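Local coordinates for ribonuclease VapC (PDB 5K8J), which probably acts as the RNA-cleaving toxin of a toxin-antitoxin pair, a magnesium-dependent PIN-domain ribonuclease captured here together with its VapB antitoxin, at residues Val61-Val65 / Leu66-Asp70; Ala86-Arg90 / Arg91-Asp95. All blocks are in the same frame, centred on the assembly; numbering follows the deposited sequence.

Contact 1 of 2, residues Val61-Val65 / Leu66-Asp70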
loop_
_atom_site.group_PDB
_atom_site.type_symbol
_atom_site.label_atom_id
_atom_site.label_comp_id
_atom_site.label_asym_id
_atom_site.label_seq_id
_atom_site.Cartn_x
_atom_site.Cartn_y
_atom_site.Cartn_z
ATOM N N VAL B 61 -1.522 -25.708 -23.510
ATOM C CA VAL B 61 -2.981 -25.738 -23.349
ATOM C C VAL B 61 -3.373 -25.269 -21.950
ATOM O O VAL B 61 -4.320 -24.494 -21.792
ATOM C CB VAL B 61 -3.568 -27.129 -23.690
ATOM C CG1 VAL B 61 -3.242 -27.519 -25.128
ATOM C CG2 VAL B 61 -3.079 -28.191 -22.785
HETATM N N MSE B 62 -2.639 -25.683 -20.918
HETATM C CA MSE B 62 -2.918 -25.206 -19.558
HETATM C C MSE B 62 -2.807 -23.707 -19.431
HETATM O O MSE B 62 -3.626 -23.052 -18.778
HETATM C CB MSE B 62 -1.979 -25.852 -18.545
HETATM C CG MSE B 62 -2.104 -27.352 -18.490
HETATM SE SE MSE B 62 -0.759 -28.100 -17.341
HETATM C CE MSE B 62 -1.390 -27.168 -15.793
ATOM N N LEU B 63 -1.733 -23.144 -19.978
ATOM C CA LEU B 63 -1.533 -21.711 -19.841
ATOM C C LEU B 63 -2.522 -20.915 -20.671
ATOM O O LEU B 63 -2.800 -19.761 -20.348
ATOM C CB LEU B 63 -0.110 -21.336 -20.251
ATOM C CG LEU B 63 0.998 -21.874 -19.346
ATOM C CD1 LEU B 63 2.362 -21.437 -19.866
ATOM C CD2 LEU B 63 0.856 -21.411 -17.930
ATOM N N LYS B 64 -3.071 -21.497 -21.721
ATOM C CA LYS B 64 -4.098 -20.799 -22.481
ATOM C C LYS B 64 -5.371 -20.660 -21.648
ATOM O O LYS B 64 -5.968 -19.579 -21.582
ATOM C CB LYS B 64 -4.377 -21.533 -23.788
ATOM C CG LYS B 64 -5.432 -20.870 -24.653
ATOM C CD LYS B 64 -5.602 -21.624 -25.972
ATOM C CE LYS B 64 -7.003 -21.456 -26.570
ATOM N NZ LYS B 64 -7.250 -22.380 -27.727
ATOM N N VAL B 65 -5.757 -21.721 -20.950
ATOM C CA VAL B 65 -7.046 -21.749 -20.251
ATOM C C VAL B 65 -6.962 -21.137 -18.860
ATOM O O VAL B 65 -7.874 -20.415 -18.441
ATOM C CB VAL B 65 -7.560 -23.190 -20.164
ATOM C CG1 VAL B 65 -8.861 -23.239 -19.386
ATOM C CG2 VAL B 65 -7.762 -23.748 -21.568
ATOM N N LEU B 66 -5.937 -21.476 -18.117
ATOM C CA LEU B 66 -5.892 -21.114 -16.709
ATOM C C LEU B 66 -5.471 -19.664 -16.554
ATOM O O LEU B 66 -4.538 -19.197 -17.225
ATOM C CB LEU B 66 -4.913 -21.983 -15.934
ATOM C CG LEU B 66 -5.278 -23.466 -15.866
ATOM C CD1 LEU B 66 -4.225 -24.200 -15.083
ATOM C CD2 LEU B 66 -6.658 -23.718 -15.238
ATOM N N PRO B 67 -6.134 -18.924 -15.677
ATOM C CA PRO B 67 -5.683 -17.567 -15.403
ATOM C C PRO B 67 -4.479 -17.569 -14.471
ATOM O O PRO B 67 -4.394 -18.376 -13.543
ATOM C CB PRO B 67 -6.907 -16.933 -14.738
ATOM C CG PRO B 67 -7.525 -18.056 -14.031
ATOM C CD PRO B 67 -7.360 -19.254 -14.933
ATOM N N VAL B 68 -3.518 -16.690 -14.754
ATOM C CA VAL B 68 -2.244 -16.634 -14.034
ATOM C C VAL B 68 -2.209 -15.411 -13.110
ATOM O O VAL B 68 -2.547 -14.282 -13.514
ATOM C CB VAL B 68 -1.078 -16.648 -15.027
ATOM C CG1 VAL B 68 0.227 -16.393 -14.330
ATOM C CG2 VAL B 68 -1.044 -18.010 -15.722
ATOM N N LEU B 69 -1.776 -15.643 -11.872
ATOM C CA LEU B 69 -1.599 -14.609 -10.858
ATOM C C LEU B 69 -0.170 -14.114 -10.894
ATOM O O LEU B 69 0.758 -14.867 -10.575
ATOM C CB LEU B 69 -1.827 -15.146 -9.445
ATOM C CG LEU B 69 -3.221 -15.446 -8.999
ATOM C CD1 LEU B 69 -3.153 -16.234 -7.667
ATOM C CD2 LEU B 69 -3.968 -14.133 -8.832
ATOM N N ASP B 70 0.017 -12.845 -11.217
ATOM C CA ASP B 70 1.349 -12.265 -11.169
ATOM C C ASP B 70 1.785 -12.028 -9.732
ATOM O O ASP B 70 0.961 -11.973 -8.818
ATOM C CB ASP B 70 1.384 -10.956 -11.960
ATOM C CG ASP B 70 1.271 -11.178 -13.463
ATOM O OD1 ASP B 70 1.405 -12.343 -13.901
ATOM O OD2 ASP B 70 1.052 -10.201 -14.195
#

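Contact 2 of 2, residues Ala86-Arg90 / Arg91-Asp95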
loop_
_atom_site.group_PDB
_atom_site.type_symbol
_atom_site.label_atom_id
_atom_site.label_comp_id
_atom_site.label_asym_id
_atom_site.label_seq_id
_atom_site.Cartn_x
_atom_site.Cartn_y
_atom_site.Cartn_z
ATOM N N ALA B 86 6.369 -16.353 11.165
ATOM C CA ALA B 86 6.922 -17.696 11.173
ATOM C C ALA B 86 8.442 -17.722 11.222
ATOM O O ALA B 86 9.024 -18.801 11.430
ATOM C CB ALA B 86 6.455 -18.429 9.912
ATOM N N GLY B 87 9.090 -16.589 10.977
ATOM C CA GLY B 87 10.524 -16.546 10.847
ATOM C C GLY B 87 10.939 -16.876 9.433
ATOM O O GLY B 87 10.126 -17.156 8.556
ATOM N N TYR B 88 12.242 -16.849 9.213
ATOM C CA TYR B 88 12.795 -17.056 7.889
ATOM C C TYR B 88 13.077 -18.530 7.626
ATOM O O TYR B 88 13.640 -19.235 8.470
ATOM C CB TYR B 88 14.092 -16.279 7.743
ATOM C CG TYR B 88 14.784 -16.501 6.429
ATOM C CD1 TYR B 88 14.149 -16.217 5.203
ATOM C CD2 TYR B 88 16.073 -17.004 6.397
ATOM C CE1 TYR B 88 14.794 -16.421 4.001
ATOM C CE2 TYR B 88 16.730 -17.211 5.181
ATOM C CZ TYR B 88 16.093 -16.904 4.001
ATOM O OH TYR B 88 16.746 -17.107 2.808
ATOM N N SER B 89 12.712 -18.978 6.429
ATOM C CA SER B 89 13.051 -20.322 5.968
ATOM C C SER B 89 13.517 -20.205 4.526
ATOM O O SER B 89 12.706 -19.969 3.624
ATOM C CB SER B 89 11.858 -21.269 6.058
ATOM O OG SER B 89 12.119 -22.459 5.301
ATOM N N ARG B 90 14.817 -20.373 4.293
ATOM C CA ARG B 90 15.313 -20.311 2.920
ATOM C C ARG B 90 14.675 -21.410 2.059
ATOM O O ARG B 90 14.300 -21.170 0.897
ATOM C CB ARG B 90 16.844 -20.450 2.907
ATOM C CG ARG B 90 17.455 -20.148 1.514
ATOM C CD ARG B 90 18.969 -20.544 1.451
ATOM N NE ARG B 90 19.123 -21.939 1.843
ATOM C CZ ARG B 90 18.701 -22.975 1.123
ATOM N NH1 ARG B 90 18.851 -24.205 1.589
ATOM N NH2 ARG B 90 18.139 -22.794 -0.070
ATOM N N ARG B 91 14.514 -22.602 2.638
ATOM C CA ARG B 91 14.001 -23.774 1.913
ATOM C C ARG B 91 12.577 -23.563 1.421
ATOM O O ARG B 91 12.202 -24.087 0.369
ATOM C CB ARG B 91 14.060 -25.015 2.799
ATOM C CG ARG B 91 13.467 -26.246 2.163
ATOM C CD ARG B 91 13.598 -27.464 3.096
ATOM N NE ARG B 91 12.741 -27.339 4.273
ATOM C CZ ARG B 91 11.437 -27.603 4.279
ATOM N NH1 ARG B 91 10.827 -28.002 3.166
ATOM N NH2 ARG B 91 10.739 -27.452 5.396
ATOM N N LYS B 92 11.783 -22.760 2.128
ATOM C CA LYS B 92 10.360 -22.623 1.816
ATOM C C LYS B 92 10.000 -21.283 1.182
ATOM O O LYS B 92 8.823 -20.914 1.145
ATOM C CB LYS B 92 9.535 -22.869 3.083
ATOM C CG LYS B 92 9.747 -24.253 3.697
ATOM C CD LYS B 92 8.584 -24.649 4.608
ATOM C CE LYS B 92 8.654 -23.909 5.911
ATOM N NZ LYS B 92 7.548 -24.386 6.819
ATOM N N VAL B 93 10.966 -20.548 0.625
ATOM C CA VAL B 93 10.635 -19.261 0.024
ATOM C C VAL B 93 9.569 -19.411 -1.060
ATOM O O VAL B 93 8.582 -18.668 -1.079
ATOM C CB VAL B 93 11.897 -18.549 -0.514
ATOM C CG1 VAL B 93 11.514 -17.314 -1.296
ATOM C CG2 VAL B 93 12.844 -18.203 0.628
ATOM N N VAL B 94 9.770 -20.321 -2.020
ATOM C CA VAL B 94 8.808 -20.445 -3.128
ATOM C C VAL B 94 7.423 -20.799 -2.598
ATOM O O VAL B 94 6.419 -20.192 -2.992
ATOM C CB VAL B 94 9.277 -21.495 -4.151
ATOM C CG1 VAL B 94 8.146 -21.787 -5.135
ATOM C CG2 VAL B 94 10.490 -20.985 -4.900
ATOM N N ASP B 95 7.366 -21.793 -1.712
ATOM C CA ASP B 95 6.136 -22.180 -1.018
ATOM C C ASP B 95 5.409 -20.957 -0.475
ATOM O O ASP B 95 4.192 -20.769 -0.658
ATOM C CB ASP B 95 6.459 -23.083 0.191
ATOM C CG ASP B 95 6.788 -24.527 -0.148
ATOM O OD1 ASP B 95 6.481 -25.007 -1.252
ATOM O OD2 ASP B 95 7.301 -25.218 0.796
#

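Contact 1 of 2, residues Val61-Val65 / Leu66-Asp70
The backbone leaves helix 49-65 through a bond from Leu66 N to Met62 O (2.9 Å, N-H...O 164°), Leu66 being the first residue to abandon helical phi and psi. The donor lies close to the line of the carbonyl bond, so the bond closing the last helical turn is short and nearly straight. Over the bonded pair, the side chains of Met62, present as selenomethionine, and Leu66 run side by side in the same direction. Because CG of Leu66 is anti to its own carbonyl carbon (chi1 -64°), the chain folds back along the helix: CG sits 3.4 Å from Met62 O, and CD1 reaches Met62 CE at 4.2 Å. The selenomethionine is bent at chi3, 61°, which turns CE to Leu66. On another flank, Leu63 CD2 just reaches Val68 CG2 at 4.5 Å, a light apolar touch between helix and strand; Leu63 also rests on Leu33. Antitoxin residues of the VapB chains pack on this exit, Ile55 of one against Leu66. Strand 68-69 lies beside 31-34 as an outermost strand of this chain's parallel sheet, with backbone bonds from Val68 to a VapB chain, completing a helix-to-strand passage of the alpha/beta PIN fold.

Contact 2 of 2, residues Ala86-Arg90 / Arg91-Asp95
Ser89 and Lys92 meet where a loop turns into a helix, the serine hydroxyl lying against the root of the lysine chain. With OG of Ser89 anti to the backbone N (chi1 166°), the hydroxyl comes to 3.4 Å from Lys92 CG and receives a weak bond from Lys92 N at 3.2 Å. The same N-H also donates to Ser89 O at 3.3 Å, from well above the carbonyl plane, so two oxygens of one residue share it. Lys92 leads away, its NZ paired with Asp119 in a salt bridge. One face of the Arg91 guanidinium has Lys92 CG 3.6 Å above its plane, displaced toward the rim. Arg90, bent at chi3, folds its guanidinium back with one face over Arg91 N, while NH2 is held by Asp77 and Phe79 of a VapB chain. Val93 CG2 lies against the outside of the turn, 3.3 Å from Arg90 O, and meets Tyr88 CE1 obliquely at 4.3 Å. A type I turn from Arg90 to Val93, closed by a weak backbone bond, places Lys92 at the N-cap. The loop carries the chain from helix 73-86 into helix 93-104, whose first turn holds Asp95, a predicted magnesium ligand, while Val94 packs on helix 35-45.

Followed from the N terminus, this PIN domain passes strands 3-5 and 31-34 and the helices around them before contact 1 closes the C-terminal end of helix 49-65 and releases the chain into strand 68-69. Helix 73-86 follows, and contact 2 closes the loop that starts a different helix, 93-104. The two stand in series, neither nested nor crossed, on opposite sides of the chain's centre, their own centres about 25 Å apart. Gln101, on helix 93-104, bonds weakly back to Leu69 and Asp70, linking the two regions.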